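Local coordinates for protein alkyl hydroperoxide reductase AhpD (Deinococcus radiodurans R1, PDB 6K40) that probably serves in antioxidant defence through a peroxiredoxin activity, as a member of the all-helical AhpD-like carboxymuconolactone decarboxylase family, at residues 48-51 / 56-59; 65-70 / 167-172; 110-115 / 127-132. All blocks are in the same frame, centred on the assembly; numbering follows the deposited sequence.

Interaction 1 (48-51 / 56-59)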
loop_
_atom_site.group_PDB
_atom_site.type_symbol
_atom_site.label_atom_id
_atom_site.label_comp_id
_atom_site.label_asym_id
_atom_site.label_seq_id
_atom_site.Cartn_x
_atom_site.Cartn_y
_atom_site.Cartn_z
ATOM N N ARG A 48 -5.321 -2.327 -23.216
ATOM C CA ARG A 48 -4.547 -1.750 -24.307
ATOM C C ARG A 48 -3.129 -2.304 -24.342
ATOM O O ARG A 48 -2.634 -2.690 -25.406
ATOM C CB ARG A 48 -4.501 -0.224 -24.182
ATOM C CG ARG A 48 -5.848 0.465 -24.279
ATOM C CD ARG A 48 -5.672 1.943 -24.585
ATOM N NE ARG A 48 -6.941 2.660 -24.557
ATOM C CZ ARG A 48 -7.800 2.702 -25.570
ATOM N NH1 ARG A 48 -7.533 2.066 -26.702
ATOM N NH2 ARG A 48 -8.932 3.383 -25.451
ATOM N N ALA A 49 -2.474 -2.363 -23.182
ATOM C CA ALA A 49 -1.056 -2.700 -23.148
ATOM C C ALA A 49 -0.822 -4.184 -23.408
ATOM O O ALA A 49 -0.022 -4.550 -24.278
ATOM C CB ALA A 49 -0.458 -2.282 -21.806
ATOM N N GLN A 50 -1.501 -5.058 -22.661
ATOM C CA GLN A 50 -1.248 -6.487 -22.788
ATOM C C GLN A 50 -1.788 -7.074 -24.084
ATOM O O GLN A 50 -1.437 -8.210 -24.423
ATOM C CB GLN A 50 -1.857 -7.224 -21.598
ATOM C CG GLN A 50 -1.149 -8.511 -21.236
ATOM C CD GLN A 50 -1.687 -9.115 -19.958
ATOM O OE1 GLN A 50 -1.767 -8.444 -18.929
ATOM N NE2 GLN A 50 -2.063 -10.387 -20.016
ATOM N N ALA A 51 -2.617 -6.337 -24.818
ATOM C CA ALA A 51 -3.263 -6.862 -26.014
ATOM C C ALA A 51 -2.367 -6.822 -27.246
ATOM O O ALA A 51 -2.864 -7.062 -28.351
ATOM C CB ALA A 51 -4.557 -6.097 -26.292
ATOM N N GLN A 56 -3.426 -14.438 -27.531
ATOM C CA GLN A 56 -2.978 -14.732 -26.177
ATOM C C GLN A 56 -3.707 -13.860 -25.168
ATOM O O GLN A 56 -4.152 -14.347 -24.122
ATOM C CB GLN A 56 -1.466 -14.534 -26.065
ATOM C CG GLN A 56 -0.649 -15.595 -26.780
ATOM C CD GLN A 56 0.828 -15.265 -26.808
ATOM O OE1 GLN A 56 1.246 -14.199 -26.353
ATOM N NE2 GLN A 56 1.631 -16.179 -27.342
ATOM N N PHE A 57 -3.860 -12.570 -25.477
ATOM C CA PHE A 57 -4.581 -11.680 -24.574
ATOM C C PHE A 57 -6.039 -12.094 -24.430
ATOM O O PHE A 57 -6.596 -12.045 -23.329
ATOM C CB PHE A 57 -4.499 -10.235 -25.060
ATOM C CG PHE A 57 -5.417 -9.308 -24.321
ATOM C CD1 PHE A 57 -5.075 -8.834 -23.064
ATOM C CD2 PHE A 57 -6.635 -8.932 -24.868
ATOM C CE1 PHE A 57 -5.922 -7.993 -22.374
ATOM C CE2 PHE A 57 -7.485 -8.089 -24.183
ATOM C CZ PHE A 57 -7.129 -7.619 -22.935
ATOM N N LEU A 58 -6.681 -12.493 -25.530
ATOM C CA LEU A 58 -8.096 -12.842 -25.449
ATOM C C LEU A 58 -8.304 -14.114 -24.637
ATOM O O LEU A 58 -9.247 -14.200 -23.839
ATOM C CB LEU A 58 -8.687 -12.978 -26.852
ATOM C CG LEU A 58 -8.896 -11.643 -27.572
ATOM C CD1 LEU A 58 -9.231 -11.861 -29.040
ATOM C CD2 LEU A 58 -9.977 -10.817 -26.885
ATOM N N ALA A 59 -7.425 -15.104 -24.804
ATOM C CA ALA A 59 -7.517 -16.301 -23.969
ATOM C C ALA A 59 -7.247 -15.974 -22.501
ATOM O O ALA A 59 -7.960 -16.456 -21.602
ATOM C CB ALA A 59 -6.545 -17.364 -24.475
#
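Phe57 lays its ring against Ala51 and Gln50 where two consecutive helices of an all-helical AhpD-like chain, the short helix 45-49 and the long helix 54-69, are joined by a short turn. Four residues lie between the two segments, and their backbones come close, with Ala51 CA 5.2 Å from Phe57 CA. Of the three residues that carry the contact, Phe57 has by far the most surface buried, and Ala51 and Gln50 share the rest about equally. The CB of Phe57 points at the turn, and the ring follows because CG lies anti to the backbone N, chi1 170°, beside the carbonyl carbon of its own residue. Ala51 supplies a methyl to one face of the ring: its CB lies 4.0 Å from the ring centroid of Phe57, 18° off the ring normal, a CH-pi contact displaced a little toward the CG-CD2 side. The backbone joins in, since Ala51 CA approaches Phe57 CG to 3.7 Å. Gln50 meets the other ortho carbon with the root of its side chain and with its carbonyl carbon, which reaches the ring obliquely. Beyond CG the Gln50 chain is extended, and its side chain comes to about 4 Å from a bound glycerol, probably taken up from the crystallisation liquor. Helix 27-40 adds Val29 and Leu32 to the surroundings of Phe57, and Val29 also touches Ala51, while Phe186 packs on Gln50 and Ala49. The aromatic side chain is thereby buried between the turn that precedes its helix and helix 27-40. At the base of the ring, Phe57 CB sits 3.7 Å from the carbonyl oxygen Gln50 O, a van der Waals approach of the benzylic carbon to the turn.

Interaction 2 (65-70 / 167-172); sequences NLLVNK and AVQVIA
Leu67 reaches from helix 54-69 to helix 161-184 and forks over the backbone between Gln169 and Val170. Its CG is anti to the backbone N (chi1 179°), which carries both methyls out toward the facing helix. Leu67 CD1 rests on the root of Gln169, 3.6 Å from Gln169 CB, and also lies alongside the amide end, with Gln169 NE2 at 3.9 Å. Leu67 CD2 turns instead to the main chain and approaches Gln169 O to 3.6 Å. On the Val170 side one branch does the touching: Val170 CG2 meets Leu67 CG at 3.9 Å, the two side chains crossing at a slant. This is helix-helix packing within the all-helical AhpD-like fold, made where helix 54-69 is about to end in a wider pi-type turn: Asn65 O accepts both Asn69 N and Lys70 N. Met173, one turn on in helix 161-184, also packs on the buried Leu67, and Leu82 of helix 76-90 backs Val170. The extended Gln169 side chain lies over CD1 of Leu67 while its OE1 is hydrogen-bonded to Tyr63 OH, one helical turn before Leu67.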
loop_
_atom_site.group_PDB
_atom_site.type_symbol
_atom_site.label_atom_id
_atom_site.label_comp_id
_atom_site.label_asym_id
_atom_site.label_seq_id
_atom_site.Cartn_x
_atom_site.Cartn_y
_atom_site.Cartn_z
ATOM N N ASN A 65 -11.249 -13.324 -16.438
ATOM C CA ASN A 65 -12.601 -12.845 -16.201
ATOM C C ASN A 65 -13.460 -13.926 -15.565
ATOM O O ASN A 65 -14.198 -13.654 -14.610
ATOM C CB ASN A 65 -13.215 -12.376 -17.519
ATOM C CG ASN A 65 -14.433 -11.506 -17.320
ATOM O OD1 ASN A 65 -14.660 -10.973 -16.236
ATOM N ND2 ASN A 65 -15.230 -11.357 -18.371
ATOM N N LEU A 66 -13.369 -15.167 -16.067
ATOM C CA LEU A 66 -14.156 -16.236 -15.458
ATOM C C LEU A 66 -13.749 -16.467 -14.006
ATOM O O LEU A 66 -14.606 -16.673 -13.138
ATOM C CB LEU A 66 -14.017 -17.525 -16.264
ATOM C CG LEU A 66 -14.781 -18.718 -15.690
ATOM C CD1 LEU A 66 -16.280 -18.467 -15.743
ATOM C CD2 LEU A 66 -14.419 -20.000 -16.428
ATOM N N LEU A 67 -12.449 -16.408 -13.719
ATOM C CA LEU A 67 -11.966 -16.767 -12.388
ATOM C C LEU A 67 -12.231 -15.674 -11.358
ATOM O O LEU A 67 -12.639 -15.971 -10.228
ATOM C CB LEU A 67 -10.471 -17.075 -12.445
ATOM C CG LEU A 67 -9.809 -17.438 -11.117
ATOM C CD1 LEU A 67 -10.283 -18.805 -10.649
ATOM C CD2 LEU A 67 -8.294 -17.399 -11.248
ATOM N N VAL A 68 -12.019 -14.414 -11.721
ATOM C CA VAL A 68 -11.974 -13.326 -10.752
ATOM C C VAL A 68 -13.288 -12.557 -10.687
ATOM O O VAL A 68 -13.741 -12.194 -9.600
ATOM C CB VAL A 68 -10.794 -12.386 -11.089
ATOM C CG1 VAL A 68 -10.793 -11.169 -10.173
ATOM C CG2 VAL A 68 -9.479 -13.141 -10.992
ATOM N N ASN A 69 -13.924 -12.307 -11.830
ATOM C CA ASN A 69 -15.084 -11.424 -11.878
ATOM C C ASN A 69 -16.416 -12.161 -11.910
ATOM O O ASN A 69 -17.352 -11.759 -11.212
ATOM C CB ASN A 69 -14.992 -10.503 -13.098
ATOM C CG ASN A 69 -13.733 -9.667 -13.098
ATOM O OD1 ASN A 69 -13.272 -9.217 -12.048
ATOM N ND2 ASN A 69 -13.166 -9.454 -14.278
ATOM N N LYS A 70 -16.531 -13.217 -12.709
ATOM C CA LYS A 70 -17.805 -13.897 -12.873
ATOM C C LYS A 70 -18.130 -14.734 -11.637
ATOM O O LYS A 70 -17.341 -14.839 -10.694
ATOM C CB LYS A 70 -17.789 -14.752 -14.138
ATOM C CG LYS A 70 -17.931 -13.942 -15.418
ATOM C CD LYS A 70 -17.176 -14.584 -16.562
ATOM C CE LYS A 70 -18.045 -14.698 -17.799
ATOM N NZ LYS A 70 -17.614 -15.830 -18.669
ATOM N N ALA A 167 -9.659 -20.314 -4.651
ATOM C CA ALA A 167 -8.800 -19.370 -3.941
ATOM C C ALA A 167 -7.339 -19.550 -4.332
ATOM O O ALA A 167 -6.612 -18.565 -4.519
ATOM C CB ALA A 167 -8.974 -19.532 -2.432
ATOM N N VAL A 168 -6.888 -20.802 -4.439
ATOM C CA VAL A 168 -5.523 -21.065 -4.882
ATOM C C VAL A 168 -5.308 -20.502 -6.280
ATOM O O VAL A 168 -4.284 -19.862 -6.560
ATOM C CB VAL A 168 -5.224 -22.576 -4.823
ATOM C CG1 VAL A 168 -3.883 -22.880 -5.460
ATOM C CG2 VAL A 168 -5.249 -23.064 -3.389
ATOM N N GLN A 169 -6.278 -20.719 -7.172
ATOM C CA GLN A 169 -6.191 -20.172 -8.520
ATOM C C GLN A 169 -6.096 -18.654 -8.499
ATOM O O GLN A 169 -5.318 -18.070 -9.254
ATOM C CB GLN A 169 -7.403 -20.609 -9.339
ATOM C CG GLN A 169 -7.155 -21.792 -10.246
ATOM C CD GLN A 169 -8.435 -22.317 -10.849
ATOM O OE1 GLN A 169 -8.536 -22.489 -12.063
ATOM N NE2 GLN A 169 -9.428 -22.572 -10.005
ATOM N N VAL A 170 -6.877 -17.998 -7.642
ATOM C CA VAL A 170 -6.866 -16.536 -7.606
ATOM C C VAL A 170 -5.518 -16.020 -7.106
ATOM O O VAL A 170 -4.937 -15.089 -7.682
ATOM C CB VAL A 170 -8.035 -16.015 -6.753
ATOM C CG1 VAL A 170 -7.868 -14.528 -6.460
ATOM C CG2 VAL A 170 -9.355 -16.280 -7.462
ATOM N N ILE A 171 -5.002 -16.614 -6.027
ATOM C CA ILE A 171 -3.706 -16.191 -5.495
ATOM C C ILE A 171 -2.619 -16.351 -6.552
ATOM O O ILE A 171 -1.813 -15.438 -6.793
ATOM C CB ILE A 171 -3.366 -16.974 -4.214
ATOM C CG1 ILE A 171 -4.344 -16.616 -3.093
ATOM C CG2 ILE A 171 -1.925 -16.699 -3.788
ATOM C CD1 ILE A 171 -4.482 -17.693 -2.028
ATOM N N ALA A 172 -2.595 -17.506 -7.220
ATOM C CA ALA A 172 -1.562 -17.746 -8.222
ATOM C C ALA A 172 -1.753 -16.849 -9.446
ATOM O O ALA A 172 -0.776 -16.363 -10.034
ATOM C CB ALA A 172 -1.560 -19.228 -8.598
#

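Interaction 3 (110-115 / 127-132); sequences AVKADA and EREQAM
A single ionic pair, Lys112 with Glu129, joins helix 110-118 to helix 127-141, the next helix along the chain. The helices stand well apart here, with Lys112 CA 11.3 Å from Glu129 CA, and the two side chains span the gap from both ends. Lys112 does so as a fully extended chain: CG is anti to the backbone N, chi1 173°, and every later torsion is also near 180°. Glu129 starts differently, with CG anti to its carbonyl carbon, then runs out straight to present its carboxylate to the ammonium group. The salt bridge is one-sided. Lys112 NZ lies 2.4 Å from Glu129 OE2, too short to be taken literally, whereas Glu129 OE1 is 3.6 Å from Lys112 NZ. The exact length is doubtful, although the pairing of opposite charges makes sense.

Other hydrogen bonds engage the second oxygen of Glu129 and the backbone of Lys112. Glu129 OE1 accepts from Ser126 N, just ahead of its helix, so the carboxylate divides its oxygens between the loop amide and the lysine. Lys112 N is bonded to Asp109 OD1 at the start of the other helix. Apolar contacts flank the pair, Leu125 beside the lysine chain and Leu81 of helix 76-90 beside Glu129. Nearby, Asp114 OD2 is hydrogen-bonded to His193 ND1 of the second subunit, placing helix 110-118 at the dimer interface of this AhpD-like protein.

Both partners lie in the first turn of their helices and at the partly exposed surface. A cation at OE2, an amide N-H at OE1 and the start of helix 127-141 would together probably favour the ionised carboxylate, while solvent should moderate the strength of the ion pair.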
loop_
_atom_site.group_PDB
_atom_site.type_symbol
_atom_site.label_atom_id
_atom_site.label_comp_id
_atom_site.label_asym_id
_atom_site.label_seq_id
_atom_site.Cartn_x
_atom_site.Cartn_y
_atom_site.Cartn_z
ATOM N N ALA A 110 -13.770 1.107 3.216
ATOM C CA ALA A 110 -12.516 1.650 2.701
ATOM C C ALA A 110 -11.386 1.504 3.710
ATOM O O ALA A 110 -10.235 1.278 3.324
ATOM C CB ALA A 110 -12.697 3.117 2.313
ATOM N N VAL A 111 -11.696 1.631 5.004
ATOM C CA VAL A 111 -10.672 1.489 6.037
ATOM C C VAL A 111 -10.074 0.089 5.995
ATOM O O VAL A 111 -8.848 -0.089 6.041
ATOM C CB VAL A 111 -11.268 1.806 7.420
ATOM C CG1 VAL A 111 -10.441 1.156 8.527
ATOM C CG2 VAL A 111 -11.377 3.308 7.620
ATOM N N LYS A 112 -10.937 -0.925 5.899
ATOM C CA LYS A 112 -10.480 -2.308 5.827
ATOM C C LYS A 112 -9.649 -2.553 4.574
ATOM O O LYS A 112 -8.627 -3.247 4.627
ATOM C CB LYS A 112 -11.689 -3.240 5.874
ATOM C CG LYS A 112 -11.404 -4.706 5.637
ATOM C CD LYS A 112 -12.726 -5.437 5.460
ATOM C CE LYS A 112 -12.556 -6.938 5.376
ATOM N NZ LYS A 112 -13.839 -7.594 5.015
ATOM N N ALA A 113 -10.066 -1.991 3.437
ATOM C CA ALA A 113 -9.304 -2.171 2.205
ATOM C C ALA A 113 -7.922 -1.541 2.322
ATOM O O ALA A 113 -6.912 -2.158 1.962
ATOM C CB ALA A 113 -10.072 -1.585 1.021
ATOM N N ASP A 114 -7.861 -0.309 2.838
ATOM C CA ASP A 114 -6.576 0.361 3.011
ATOM C C ASP A 114 -5.670 -0.418 3.955
ATOM O O ASP A 114 -4.467 -0.554 3.701
ATOM C CB ASP A 114 -6.781 1.783 3.539
ATOM C CG ASP A 114 -7.469 2.689 2.540
ATOM O OD1 ASP A 114 -7.544 2.317 1.350
ATOM O OD2 ASP A 114 -7.933 3.779 2.942
ATOM N N ALA A 115 -6.232 -0.953 5.042
ATOM C CA ALA A 115 -5.416 -1.694 5.998
ATOM C C ALA A 115 -4.906 -2.996 5.393
ATOM O O ALA A 115 -3.719 -3.322 5.508
ATOM C CB ALA A 115 -6.216 -1.969 7.272
ATOM N N GLU A 127 -12.317 -14.505 11.018
ATOM C CA GLU A 127 -11.341 -15.583 11.138
ATOM C C GLU A 127 -11.103 -16.226 9.779
ATOM O O GLU A 127 -9.980 -16.646 9.461
ATOM C CB GLU A 127 -11.828 -16.642 12.125
ATOM C CG GLU A 127 -11.459 -16.461 13.582
ATOM C CD GLU A 127 -12.508 -17.102 14.455
ATOM O OE1 GLU A 127 -12.262 -17.292 15.666
ATOM O OE2 GLU A 127 -13.602 -17.364 13.908
ATOM N N ARG A 128 -12.144 -16.253 8.943
ATOM C CA ARG A 128 -11.989 -16.766 7.591
ATOM C C ARG A 128 -11.114 -15.845 6.755
ATOM O O ARG A 128 -10.253 -16.316 6.005
ATOM C CB ARG A 128 -13.360 -16.945 6.947
ATOM C CG ARG A 128 -13.310 -17.154 5.451
ATOM C CD ARG A 128 -14.692 -17.063 4.867
ATOM N NE ARG A 128 -15.337 -18.367 4.819
ATOM C CZ ARG A 128 -15.749 -18.946 3.699
ATOM N NH1 ARG A 128 -15.579 -18.327 2.538
ATOM N NH2 ARG A 128 -16.331 -20.138 3.741
ATOM N N GLU A 129 -11.312 -14.530 6.880
ATOM C CA GLU A 129 -10.470 -13.589 6.148
ATOM C C GLU A 129 -9.022 -13.693 6.603
ATOM O O GLU A 129 -8.102 -13.620 5.784
ATOM C CB GLU A 129 -10.992 -12.163 6.323
ATOM C CG GLU A 129 -12.337 -11.910 5.656
ATOM C CD GLU A 129 -12.987 -10.613 6.106
ATOM O OE1 GLU A 129 -12.755 -10.192 7.262
ATOM O OE2 GLU A 129 -13.741 -10.019 5.306
ATOM N N GLN A 130 -8.803 -13.875 7.907
ATOM C CA GLN A 130 -7.449 -14.046 8.420
ATOM C C GLN A 130 -6.795 -15.291 7.838
ATOM O O GLN A 130 -5.637 -15.252 7.406
ATOM C CB GLN A 130 -7.471 -14.128 9.943
ATOM C CG GLN A 130 -7.772 -12.822 10.632
ATOM C CD GLN A 130 -7.886 -12.981 12.131
ATOM O OE1 GLN A 130 -6.966 -13.470 12.785
ATOM N NE2 GLN A 130 -9.021 -12.570 12.685
ATOM N N ALA A 131 -7.518 -16.416 7.843
ATOM C CA ALA A 131 -6.969 -17.648 7.283
ATOM C C ALA A 131 -6.647 -17.479 5.805
ATOM O O ALA A 131 -5.573 -17.884 5.338
ATOM C CB ALA A 131 -7.945 -18.805 7.497
ATOM N N MET A 132 -7.570 -16.881 5.049
ATOM C CA MET A 132 -7.346 -16.695 3.620
ATOM C C MET A 132 -6.160 -15.776 3.363
ATOM O O MET A 132 -5.368 -16.019 2.446
ATOM C CB MET A 132 -8.615 -16.159 2.955
ATOM C CG MET A 132 -9.736 -17.187 2.884
ATOM S SD MET A 132 -11.265 -16.555 2.169
ATOM C CE MET A 132 -10.833 -16.525 0.430
#

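Interactions 1 and 2 share helix 54-69, the first near its beginning and the second at its end; their centres lie 17 Å apart and their nearest atoms about 7 Å. Along the chain interaction 1 closes before interaction 2 opens, and interaction 3 is nested inside the long loop that interaction 2 closes. Interactions 2 and 3 are 18 Å apart between centres, with nearest atoms about 5 Å apart. Interactions 1 and 3 lie on opposite sides of the chain's centre, 31 Å apart between centres. The helical chain is thus tied by a local turn, a buried long-range packing and a surface ion pair, whose helix 110-118 also meets the second subunit.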